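Local coordinates for protein putative hyaluronoglucosaminidase (PDB 6PWI) that probably acts as a hexosaminidase of glycoside hydrolase family 84, here represented by a fragment holding the barrel catalytic domain and a C-terminal helical region, at residues 284-289 / 321-326; 291-296 / 315-320; 500-505 / 614-619; 580-585 / 619-624. All coordinates share one frame; numbering follows the deposited sequence.

Contact 1. Residues 284-289 / 321-326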
# COMPACT_ATOMS: atom_id res chain seq x y z
N GLN A 284 -27.00 -1.05 -9.15
CA GLN A 284 -26.83 0.38 -8.90
C GLN A 284 -25.35 0.75 -8.94
O GLN A 284 -24.98 1.72 -9.60
CB GLN A 284 -27.50 0.82 -7.59
CG GLN A 284 -27.57 2.33 -7.44
CD GLN A 284 -27.86 2.84 -6.04
OE1 GLN A 284 -27.60 2.19 -5.03
NE2 GLN A 284 -28.39 4.05 -5.97
N LEU A 285 -24.50 -0.04 -8.26
CA LEU A 285 -23.07 0.22 -8.29
C LEU A 285 -22.54 -0.03 -9.70
O LEU A 285 -21.70 0.74 -10.16
CB LEU A 285 -22.35 -0.65 -7.26
CG LEU A 285 -22.28 -0.12 -5.82
CD1 LEU A 285 -21.84 1.33 -5.76
CD2 LEU A 285 -23.60 -0.31 -5.09
N TYR A 286 -23.04 -1.08 -10.37
CA TYR A 286 -22.61 -1.44 -11.72
C TYR A 286 -22.84 -0.27 -12.67
O TYR A 286 -22.05 -0.05 -13.59
CB TYR A 286 -23.36 -2.67 -12.24
CG TYR A 286 -22.86 -3.19 -13.57
CD1 TYR A 286 -21.88 -4.17 -13.63
CD2 TYR A 286 -23.35 -2.70 -14.77
CE1 TYR A 286 -21.41 -4.64 -14.84
CE2 TYR A 286 -22.88 -3.15 -16.00
CZ TYR A 286 -21.91 -4.13 -16.03
OH TYR A 286 -21.42 -4.59 -17.22
N SER A 287 -23.93 0.47 -12.42
CA SER A 287 -24.38 1.55 -13.28
C SER A 287 -23.46 2.77 -13.18
O SER A 287 -23.49 3.63 -14.04
CB SER A 287 -25.82 1.92 -12.99
OG SER A 287 -25.91 2.82 -11.90
N VAL A 288 -22.64 2.84 -12.12
CA VAL A 288 -21.68 3.94 -12.05
C VAL A 288 -20.26 3.44 -12.34
O VAL A 288 -19.32 4.22 -12.21
CB VAL A 288 -21.78 4.76 -10.75
CG1 VAL A 288 -23.07 5.56 -10.68
CG2 VAL A 288 -21.61 3.92 -9.49
N GLY A 289 -20.11 2.17 -12.73
CA GLY A 289 -18.85 1.70 -13.30
C GLY A 289 -18.11 0.65 -12.47
O GLY A 289 -17.06 0.16 -12.89
N LYS A 321 -23.20 -10.71 -16.77
CA LYS A 321 -22.75 -9.35 -17.04
C LYS A 321 -21.54 -9.35 -17.97
O LYS A 321 -21.34 -8.39 -18.71
CB LYS A 321 -22.50 -8.63 -15.71
CG LYS A 321 -23.76 -8.26 -14.94
CD LYS A 321 -24.24 -6.89 -15.32
CE LYS A 321 -25.74 -6.72 -15.19
NZ LYS A 321 -26.12 -5.33 -15.54
N GLY A 322 -20.72 -10.40 -17.91
CA GLY A 322 -19.65 -10.60 -18.87
C GLY A 322 -18.36 -9.84 -18.56
O GLY A 322 -17.28 -10.30 -18.93
N ASP A 323 -18.44 -8.68 -17.91
CA ASP A 323 -17.25 -7.87 -17.71
C ASP A 323 -17.00 -7.58 -16.22
O ASP A 323 -16.35 -6.60 -15.88
CB ASP A 323 -17.29 -6.59 -18.56
CG ASP A 323 -18.40 -5.63 -18.18
OD1 ASP A 323 -19.39 -6.07 -17.55
OD2 ASP A 323 -18.27 -4.43 -18.49
N VAL A 324 -17.52 -8.45 -15.34
CA VAL A 324 -17.30 -8.29 -13.91
C VAL A 324 -16.24 -9.29 -13.44
O VAL A 324 -16.41 -10.49 -13.58
CB VAL A 324 -18.62 -8.41 -13.11
CG1 VAL A 324 -18.40 -8.33 -11.61
CG2 VAL A 324 -19.62 -7.36 -13.54
N TYR A 325 -15.14 -8.76 -12.89
CA TYR A 325 -14.08 -9.59 -12.34
C TYR A 325 -14.63 -10.43 -11.20
O TYR A 325 -15.76 -10.21 -10.75
CB TYR A 325 -12.90 -8.72 -11.89
CG TYR A 325 -12.19 -7.97 -12.98
CD1 TYR A 325 -11.28 -8.61 -13.82
CD2 TYR A 325 -12.38 -6.61 -13.17
CE1 TYR A 325 -10.61 -7.93 -14.82
CE2 TYR A 325 -11.72 -5.91 -14.17
CZ TYR A 325 -10.82 -6.57 -14.99
OH TYR A 325 -10.16 -5.88 -15.97
N GLU A 326 -13.83 -11.39 -10.72
CA GLU A 326 -14.31 -12.40 -9.79
C GLU A 326 -14.53 -11.80 -8.41
O GLU A 326 -13.88 -10.83 -8.04
CB GLU A 326 -13.42 -13.65 -9.79
CG GLU A 326 -11.93 -13.35 -9.77
CD GLU A 326 -11.09 -14.58 -10.07
OE1 GLU A 326 -10.33 -15.02 -9.17
OE2 GLU A 326 -11.21 -15.10 -11.20

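Contact 2. Residues 291-296 / 315-320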
# COMPACT_ATOMS: atom_id res chain seq x y z
N ARG A 291 -16.97 -2.80 -11.26
CA ARG A 291 -16.85 -4.02 -12.05
C ARG A 291 -16.25 -5.17 -11.23
O ARG A 291 -15.86 -6.19 -11.79
CB ARG A 291 -16.05 -3.73 -13.33
CG ARG A 291 -16.78 -2.89 -14.37
CD ARG A 291 -17.97 -3.60 -15.01
NE ARG A 291 -18.70 -2.79 -15.97
CZ ARG A 291 -19.56 -1.81 -15.67
NH1 ARG A 291 -20.16 -1.15 -16.64
NH2 ARG A 291 -19.82 -1.49 -14.41
N GLN A 292 -16.18 -4.99 -9.90
CA GLN A 292 -15.72 -6.03 -8.99
C GLN A 292 -16.33 -5.79 -7.61
O GLN A 292 -16.46 -4.65 -7.17
CB GLN A 292 -14.20 -6.11 -8.94
CG GLN A 292 -13.69 -7.41 -8.34
CD GLN A 292 -12.21 -7.66 -8.46
OE1 GLN A 292 -11.41 -6.76 -8.78
NE2 GLN A 292 -11.82 -8.89 -8.21
N PHE A 293 -16.69 -6.89 -6.94
CA PHE A 293 -17.47 -6.82 -5.71
C PHE A 293 -16.89 -7.76 -4.65
O PHE A 293 -16.34 -8.81 -4.98
CB PHE A 293 -18.93 -7.16 -6.01
CG PHE A 293 -19.62 -6.19 -6.93
CD1 PHE A 293 -20.21 -5.04 -6.43
CD2 PHE A 293 -19.66 -6.41 -8.30
CE1 PHE A 293 -20.84 -4.13 -7.27
CE2 PHE A 293 -20.28 -5.50 -9.15
CZ PHE A 293 -20.88 -4.37 -8.63
N GLY A 294 -17.03 -7.36 -3.38
CA GLY A 294 -16.69 -8.19 -2.24
C GLY A 294 -17.91 -8.48 -1.38
O GLY A 294 -18.79 -7.63 -1.24
N VAL A 295 -17.97 -9.69 -0.82
CA VAL A 295 -19.03 -10.09 0.10
C VAL A 295 -18.37 -10.41 1.44
O VAL A 295 -17.51 -11.28 1.52
CB VAL A 295 -19.83 -11.28 -0.45
CG1 VAL A 295 -20.80 -11.83 0.59
CG2 VAL A 295 -20.58 -10.92 -1.72
N LEU A 296 -18.79 -9.71 2.50
CA LEU A 296 -18.09 -9.80 3.77
C LEU A 296 -18.96 -10.54 4.78
O LEU A 296 -20.08 -10.13 5.06
CB LEU A 296 -17.73 -8.40 4.26
CG LEU A 296 -17.01 -7.51 3.24
CD1 LEU A 296 -16.58 -6.20 3.88
CD2 LEU A 296 -15.81 -8.22 2.64
N GLU A 315 -22.77 -15.59 -8.54
CA GLU A 315 -21.85 -15.99 -9.58
C GLU A 315 -22.58 -16.08 -10.92
O GLU A 315 -22.02 -15.69 -11.95
CB GLU A 315 -21.14 -17.30 -9.21
CG GLU A 315 -20.15 -17.80 -10.26
CD GLU A 315 -18.87 -17.00 -10.45
OE1 GLU A 315 -18.66 -16.00 -9.73
OE2 GLU A 315 -18.06 -17.39 -11.32
N LYS A 316 -23.83 -16.57 -10.90
CA LYS A 316 -24.65 -16.64 -12.10
C LYS A 316 -24.81 -15.25 -12.70
O LYS A 316 -24.59 -15.06 -13.90
CB LYS A 316 -26.00 -17.33 -11.82
CG LYS A 316 -26.02 -18.84 -11.99
CD LYS A 316 -27.40 -19.48 -11.81
CE LYS A 316 -27.66 -20.02 -10.42
N TRP A 317 -25.17 -14.28 -11.85
CA TRP A 317 -25.30 -12.88 -12.21
C TRP A 317 -24.00 -12.35 -12.84
O TRP A 317 -24.02 -11.67 -13.86
CB TRP A 317 -25.70 -12.05 -10.98
CG TRP A 317 -25.78 -10.58 -11.24
CD1 TRP A 317 -26.83 -9.90 -11.80
CD2 TRP A 317 -24.77 -9.59 -10.96
NE1 TRP A 317 -26.54 -8.57 -11.89
CE2 TRP A 317 -25.28 -8.35 -11.38
CE3 TRP A 317 -23.49 -9.63 -10.38
CZ2 TRP A 317 -24.56 -7.16 -11.25
CZ3 TRP A 317 -22.78 -8.46 -10.27
CH2 TRP A 317 -23.31 -7.24 -10.69
N ARG A 318 -22.88 -12.68 -12.20
CA ARG A 318 -21.59 -12.12 -12.58
C ARG A 318 -21.23 -12.56 -14.00
O ARG A 318 -20.66 -11.79 -14.77
CB ARG A 318 -20.56 -12.57 -11.55
CG ARG A 318 -19.17 -11.98 -11.77
CD ARG A 318 -18.21 -13.05 -11.32
NE ARG A 318 -17.07 -12.95 -12.20
CZ ARG A 318 -16.37 -13.99 -12.63
NH1 ARG A 318 -16.70 -15.21 -12.26
NH2 ARG A 318 -15.34 -13.78 -13.43
N LEU A 319 -21.58 -13.81 -14.34
CA LEU A 319 -21.25 -14.36 -15.64
C LEU A 319 -22.18 -13.79 -16.72
O LEU A 319 -21.75 -13.62 -17.86
CB LEU A 319 -21.30 -15.90 -15.58
CG LEU A 319 -20.18 -16.56 -14.79
CD1 LEU A 319 -20.34 -18.08 -14.77
CD2 LEU A 319 -18.80 -16.18 -15.33
N GLN A 320 -23.43 -13.45 -16.35
CA GLN A 320 -24.36 -12.80 -17.25
C GLN A 320 -23.82 -11.44 -17.70
O GLN A 320 -23.97 -11.06 -18.85
CB GLN A 320 -25.72 -12.57 -16.59
CG GLN A 320 -26.62 -13.80 -16.55
CD GLN A 320 -27.85 -13.58 -15.70
OE1 GLN A 320 -27.97 -12.58 -14.99
NE2 GLN A 320 -28.77 -14.52 -15.76

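Contact 3. Residues 500-505 / 614-619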
# COMPACT_ATOMS: atom_id res chain seq x y z
N GLU A 500 22.50 3.03 22.77
CA GLU A 500 22.93 2.04 23.75
C GLU A 500 24.36 2.33 24.20
O GLU A 500 24.66 2.20 25.38
CB GLU A 500 22.73 0.62 23.22
CG GLU A 500 21.29 0.17 23.36
CD GLU A 500 20.87 -1.11 22.64
OE1 GLU A 500 21.72 -1.73 21.96
OE2 GLU A 500 19.67 -1.48 22.77
N GLU A 501 25.22 2.73 23.25
CA GLU A 501 26.61 3.02 23.56
C GLU A 501 26.72 4.24 24.47
O GLU A 501 27.47 4.22 25.45
CB GLU A 501 27.45 3.18 22.30
CG GLU A 501 28.93 3.24 22.58
CD GLU A 501 29.49 2.21 23.56
OE1 GLU A 501 28.82 1.18 23.80
OE2 GLU A 501 30.60 2.43 24.07
N PHE A 502 25.97 5.31 24.16
CA PHE A 502 26.01 6.48 25.01
C PHE A 502 25.56 6.10 26.43
O PHE A 502 26.15 6.55 27.41
CB PHE A 502 25.21 7.65 24.43
CG PHE A 502 25.36 8.93 25.21
CD1 PHE A 502 26.35 9.85 24.89
CD2 PHE A 502 24.52 9.20 26.29
CE1 PHE A 502 26.51 11.01 25.63
CE2 PHE A 502 24.68 10.37 27.02
CZ PHE A 502 25.67 11.27 26.70
N THR A 503 24.54 5.25 26.53
CA THR A 503 23.99 4.89 27.82
C THR A 503 25.03 4.11 28.63
O THR A 503 25.21 4.40 29.81
CB THR A 503 22.64 4.18 27.69
OG1 THR A 503 21.79 5.07 26.98
CG2 THR A 503 22.02 3.83 29.02
N ARG A 504 25.69 3.13 28.01
CA ARG A 504 26.62 2.31 28.78
C ARG A 504 27.81 3.16 29.22
O ARG A 504 28.19 3.12 30.39
CB ARG A 504 26.98 0.98 28.10
CG ARG A 504 27.90 1.11 26.91
CD ARG A 504 28.75 -0.13 26.72
NE ARG A 504 29.85 -0.16 27.67
CZ ARG A 504 30.96 0.56 27.57
NH1 ARG A 504 31.15 1.41 26.57
NH2 ARG A 504 31.89 0.45 28.50
N ARG A 505 28.34 3.99 28.31
CA ARG A 505 29.45 4.87 28.65
C ARG A 505 29.10 5.71 29.88
O ARG A 505 29.88 5.79 30.82
CB ARG A 505 29.86 5.74 27.46
CG ARG A 505 30.51 4.97 26.33
CD ARG A 505 31.08 5.95 25.32
NE ARG A 505 32.21 6.60 25.95
CZ ARG A 505 33.48 6.27 25.75
NH1 ARG A 505 34.44 6.91 26.39
NH2 ARG A 505 33.79 5.30 24.90
N ILE A 614 12.03 7.39 23.72
CA ILE A 614 11.49 7.74 25.02
C ILE A 614 12.26 7.00 26.13
O ILE A 614 12.66 7.61 27.12
CB ILE A 614 9.96 7.57 25.07
CG1 ILE A 614 9.27 8.63 24.21
CG2 ILE A 614 9.43 7.58 26.49
CD1 ILE A 614 7.82 8.35 23.92
N PRO A 615 12.49 5.66 26.01
CA PRO A 615 13.29 4.94 27.00
C PRO A 615 14.64 5.58 27.30
O PRO A 615 15.08 5.58 28.44
CB PRO A 615 13.42 3.54 26.39
CG PRO A 615 12.14 3.39 25.58
CD PRO A 615 11.94 4.77 24.98
N PHE A 616 15.28 6.14 26.26
CA PHE A 616 16.57 6.79 26.40
C PHE A 616 16.43 8.05 27.26
O PHE A 616 17.24 8.29 28.15
CB PHE A 616 17.16 7.10 25.03
CG PHE A 616 18.52 7.75 25.04
CD1 PHE A 616 19.52 7.30 25.89
CD2 PHE A 616 18.81 8.80 24.17
CE1 PHE A 616 20.77 7.90 25.88
CE2 PHE A 616 20.07 9.39 24.16
CZ PHE A 616 21.05 8.94 25.01
N ILE A 617 15.40 8.86 26.97
CA ILE A 617 15.11 10.07 27.72
C ILE A 617 14.92 9.71 29.19
O ILE A 617 15.39 10.43 30.07
CB ILE A 617 13.87 10.78 27.14
CG1 ILE A 617 14.16 11.42 25.79
CG2 ILE A 617 13.30 11.79 28.12
CD1 ILE A 617 12.95 12.08 25.16
N LYS A 618 14.23 8.59 29.44
CA LYS A 618 13.93 8.18 30.80
C LYS A 618 15.21 7.74 31.50
O LYS A 618 15.44 8.08 32.66
CB LYS A 618 12.84 7.11 30.81
CG LYS A 618 11.43 7.64 30.64
CD LYS A 618 10.42 6.56 30.36
CE LYS A 618 8.99 7.06 30.30
NZ LYS A 618 8.05 5.94 30.03
N ASP A 619 16.04 6.99 30.76
CA ASP A 619 17.33 6.51 31.23
C ASP A 619 18.22 7.69 31.60
O ASP A 619 18.80 7.71 32.69
CB ASP A 619 17.99 5.62 30.18
CG ASP A 619 17.73 4.13 30.36
OD1 ASP A 619 17.13 3.76 31.39
OD2 ASP A 619 18.15 3.35 29.46
O HOH W 1 18.93 4.21 26.96

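Contact 4. Residues 580-585 / 619-624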
# COMPACT_ATOMS: atom_id res chain seq x y z
N LYS A 580 20.21 23.40 34.71
CA LYS A 580 19.32 24.12 33.82
C LYS A 580 18.95 23.24 32.61
O LYS A 580 17.81 23.27 32.15
CB LYS A 580 19.94 25.44 33.36
CG LYS A 580 20.03 26.55 34.40
CD LYS A 580 20.54 27.86 33.82
CE LYS A 580 21.53 28.59 34.71
NZ LYS A 580 20.89 29.22 35.89
N TYR A 581 19.93 22.48 32.11
CA TYR A 581 19.71 21.57 31.00
C TYR A 581 18.75 20.46 31.42
O TYR A 581 17.86 20.10 30.66
CB TYR A 581 21.04 20.98 30.51
CG TYR A 581 21.80 21.84 29.54
CD1 TYR A 581 21.19 22.36 28.41
CD2 TYR A 581 23.15 22.12 29.74
CE1 TYR A 581 21.89 23.16 27.52
CE2 TYR A 581 23.86 22.91 28.85
CZ TYR A 581 23.23 23.43 27.73
OH TYR A 581 23.91 24.21 26.85
N TYR A 582 18.96 19.93 32.63
CA TYR A 582 18.11 18.87 33.16
C TYR A 582 16.66 19.35 33.18
O TYR A 582 15.76 18.65 32.74
CB TYR A 582 18.59 18.45 34.55
CG TYR A 582 17.93 17.21 35.09
CD1 TYR A 582 18.51 15.96 34.92
CD2 TYR A 582 16.72 17.27 35.78
CE1 TYR A 582 17.91 14.81 35.42
CE2 TYR A 582 16.11 16.13 36.28
CZ TYR A 582 16.71 14.90 36.09
OH TYR A 582 16.11 13.77 36.58
N VAL A 583 16.46 20.58 33.67
CA VAL A 583 15.15 21.18 33.76
C VAL A 583 14.56 21.37 32.36
O VAL A 583 13.39 21.03 32.14
CB VAL A 583 15.19 22.49 34.58
CG1 VAL A 583 13.92 23.31 34.42
CG2 VAL A 583 15.45 22.19 36.05
N LEU A 584 15.37 21.87 31.41
CA LEU A 584 14.92 22.01 30.04
C LEU A 584 14.49 20.64 29.50
O LEU A 584 13.46 20.53 28.85
CB LEU A 584 16.02 22.66 29.18
CG LEU A 584 15.67 22.90 27.71
CD1 LEU A 584 14.35 23.65 27.55
CD2 LEU A 584 16.79 23.64 26.98
N GLY A 585 15.26 19.60 29.84
CA GLY A 585 14.97 18.23 29.43
C GLY A 585 13.60 17.76 29.91
O GLY A 585 12.87 17.13 29.16
N ASP A 619 16.04 6.99 30.76
CA ASP A 619 17.33 6.51 31.23
C ASP A 619 18.22 7.69 31.60
O ASP A 619 18.80 7.71 32.69
CB ASP A 619 17.99 5.62 30.18
CG ASP A 619 17.73 4.13 30.36
OD1 ASP A 619 17.13 3.76 31.39
OD2 ASP A 619 18.15 3.35 29.46
N LEU A 620 18.35 8.67 30.69
CA LEU A 620 19.20 9.82 30.94
C LEU A 620 18.77 10.51 32.23
O LEU A 620 19.62 10.91 33.02
CB LEU A 620 19.13 10.78 29.75
CG LEU A 620 20.00 10.41 28.56
CD1 LEU A 620 19.64 11.25 27.34
CD2 LEU A 620 21.47 10.58 28.89
N SER A 621 17.46 10.63 32.44
CA SER A 621 16.96 11.45 33.53
C SER A 621 17.17 10.74 34.87
O SER A 621 17.25 11.41 35.90
CB SER A 621 15.54 11.90 33.31
OG SER A 621 14.62 10.89 33.69
N LYS A 622 17.26 9.40 34.84
CA LYS A 622 17.51 8.60 36.03
C LYS A 622 19.01 8.57 36.35
O LYS A 622 19.39 8.55 37.52
CB LYS A 622 17.05 7.15 35.83
CG LYS A 622 15.58 6.88 36.15
CD LYS A 622 15.13 5.50 35.70
CE LYS A 622 13.67 5.44 35.31
NZ LYS A 622 13.44 4.53 34.16
N ILE A 623 19.85 8.55 35.32
CA ILE A 623 21.28 8.39 35.53
C ILE A 623 21.89 9.73 35.94
O ILE A 623 22.67 9.79 36.89
CB ILE A 623 21.97 7.80 34.28
CG1 ILE A 623 21.53 6.35 34.05
CG2 ILE A 623 23.48 7.92 34.38
CD1 ILE A 623 21.83 5.83 32.65
N ILE A 624 21.54 10.81 35.24
CA ILE A 624 22.14 12.10 35.54
C ILE A 624 21.76 12.47 36.97
O ILE A 624 20.59 12.42 37.35
CB ILE A 624 21.71 13.17 34.52
CG1 ILE A 624 22.21 12.82 33.11
CG2 ILE A 624 22.18 14.55 34.95
CD1 ILE A 624 21.50 13.56 32.00

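Contact 1. Residues 284-289 / 321-326
The phenol OH of Y286 donates a hydrogen bond to OD1 of D323 across 2.5 Å, meeting the syn lone pair, on the side of OD2. Carboxylate and ring planes are 63° apart, although OD1 itself lies at the ring edge, close to the ring plane. The second oxygen, OD2, forms a salt bridge with NE of R291, so one carboxylate ties the tyrosine hydroxyl to a charged neighbour. That arginine makes a further cation-pi contact with Y286 and donates from NH2 to the Y286 carbonyl.

Over one face of the ring runs the side chain of K321. A bend at chi2 (-91°) carries it across the ring, with CD 3.8 Å from the Y286 centroid in a CH-pi contact. NZ follows at 4.2 Å from the same centroid, again over the face, which makes a cation-pi pair; its stronger polar partner is the carboxylate of E283, one turn earlier on the helix of Y286. At the ring edge CG2 of V324 rests 3.5 Å from CE1 of Y286, and this buried valine continues inward onto F293.

Both backbones leave helices here. G289, with positive phi, is the C-prime residue of a Schellman motif closing helix 268-286, and G322, also with positive phi, follows the end of helix 304-321. The tyrosine thus clasps the exits of two successive helices where the chain turns toward strands 293-296 and 328-330, a junction at the N-terminal end of the strands in the parallel (beta/alpha)8 barrel of the GH84 catalytic domain.

Contact 2. Residues 291-296 / 315-320
W317 reaches from helix 304-321 to F293 on the barrel strand with the far corner of its indole. From CB the chain leaves with CG anti to the backbone N (chi1 177°), which aims the ring system at the strand. On the pyrrole side NE1 gives its hydrogen to OE2 of E283, on the preceding helix, so the one polar atom of the indole is satisfied. The six-membered ring makes the helix-to-strand contact: CZ3 comes to 4.0 Å from CE2 of F293, and CH2, at the tip, to 3.8 Å from the same CE2. That carbon lies near the indole plane, at its edge.

The two rings form an offset edge-to-face pair, with the tryptophan edge directed at the phenylalanine; their planes are 68° apart and the centroids 5.8 Å. F293 is also stacked with F282 and packs on W253 and F327, so the tryptophan joins an aromatic cluster between sheet and helices.

One residue farther along the helix, R318 turns to its own segment, where NH1 makes a salt bridge with OE2 of E315 at 2.7 Å; its NE donates to the V324 carbonyl, binding the helix to the loop that follows. Strand 293-296, helix 304-321 and strand 328-330 make up a beta-alpha-beta unit, and the F293-W317 pair is one buried part of the helix-to-sheet packing in this unit of the (beta/alpha)8 barrel.

Contact 3. Residues 500-505 / 614-619
OG1 of T503 lies near the plane of the F616 ring, at its edge, 3.2 Å from CE1 of F616. On the next rim position CD2 of F502 approaches, 3.7 Å from CZ of F616. The two phenylalanine side chains run at about a right angle; a chi1 of -178° in F616 brings the end of its ring to helix 496-507, whereas F502 offers just its CD2 position. Beside them the methyl CG2 of T503 sits 3.9 Å from OD2 of D619.

A water joins the polar ends of this layer, donating to OG1 of T503 at 3.0 Å and to OD2 of D619 at 2.8 Å. No direct hydrogen bond crosses between the segments; the water is the polar link. Segments 500-505 and 614-619 run nearly parallel, 13° apart, their axes 11.1 Å apart at closest approach, and both belong to the helical C-terminal region beyond the catalytic barrel.

In the next shell, OG1 of T503 is held by the carbonyl of I499 one turn earlier, a direction set by chi1 of -58°, with OG1 beside the backbone N. F616 leans on Y523 and T560, from helices 513-536 and 540-572. Behind F502 stand S516 and I519 of the first of these, and L620 of helix 613-623 touches it as well. On the far side of helix 496-507, R504 makes a salt bridge to E501 and two more to E508 and E510.

Contact 4. Residues 580-585 / 619-624
The ring of Y582 has the carbonyl O of S621 at its edge, near the ring plane, and CG2 of I624 approaches the ring obliquely. The ring of Y563, from helix 540-572, adds an edge-to-face partner. The hydroxyl of Y582 donates to that S621 carbonyl, OH to O of S621 measuring 2.7 Å. The angle at the carbonyl oxygen is 131°, and the donor is tilted 23° from the carbonyl plane. CE1 of Y582 comes along at 3.5 Å from the same oxygen.

Through a trans chi1 of -170°, the phenol stretches across from helix 575-591 to the last turn of helix 613-623. On its flank CG2 of I624 stands 3.9 Å from CD1 of Y582, the two side chains pointing past one another in opposite directions. I624 is the first residue to leave helical geometry, so the tyrosine meets both the final turn and the chain just beyond it. The hydroxyl of S621 is occupied by the K618 carbonyl one turn back, and a bound 1,2-ethanediol, probably from the crystallisation liquor, lies about 3 Å from this side chain.

The contact is at the surface, where helix 613-623 fits between its neighbours: S621 and I624 touch Y563 and S566 of helix 540-572, while L620 and I623 press on L506 of helix 496-507, and G585 joins helix 575-591 to S559 through its carbonyl.

Contacts 1 and 2 belong to the catalytic barrel and adjoin, their centres 8 Å apart, with contact 2 nested along the chain inside the loop closed by contact 1. Contact 2 is buried and purely aromatic across its segments; contact 1, at the helix exits, is partly buried and mixes charge, cation-pi and apolar packing. Contacts 3 and 4 lie some 57 to 63 Å away between centres, across the chain's centre; both use helix 613-623 and have D619 in common. Contact 3 is partly buried, combining an aromatic contact with a water bridge, whereas contact 4 is a surface contact in which a phenol grips a backbone carbonyl. T503 packing on I623 joins the two.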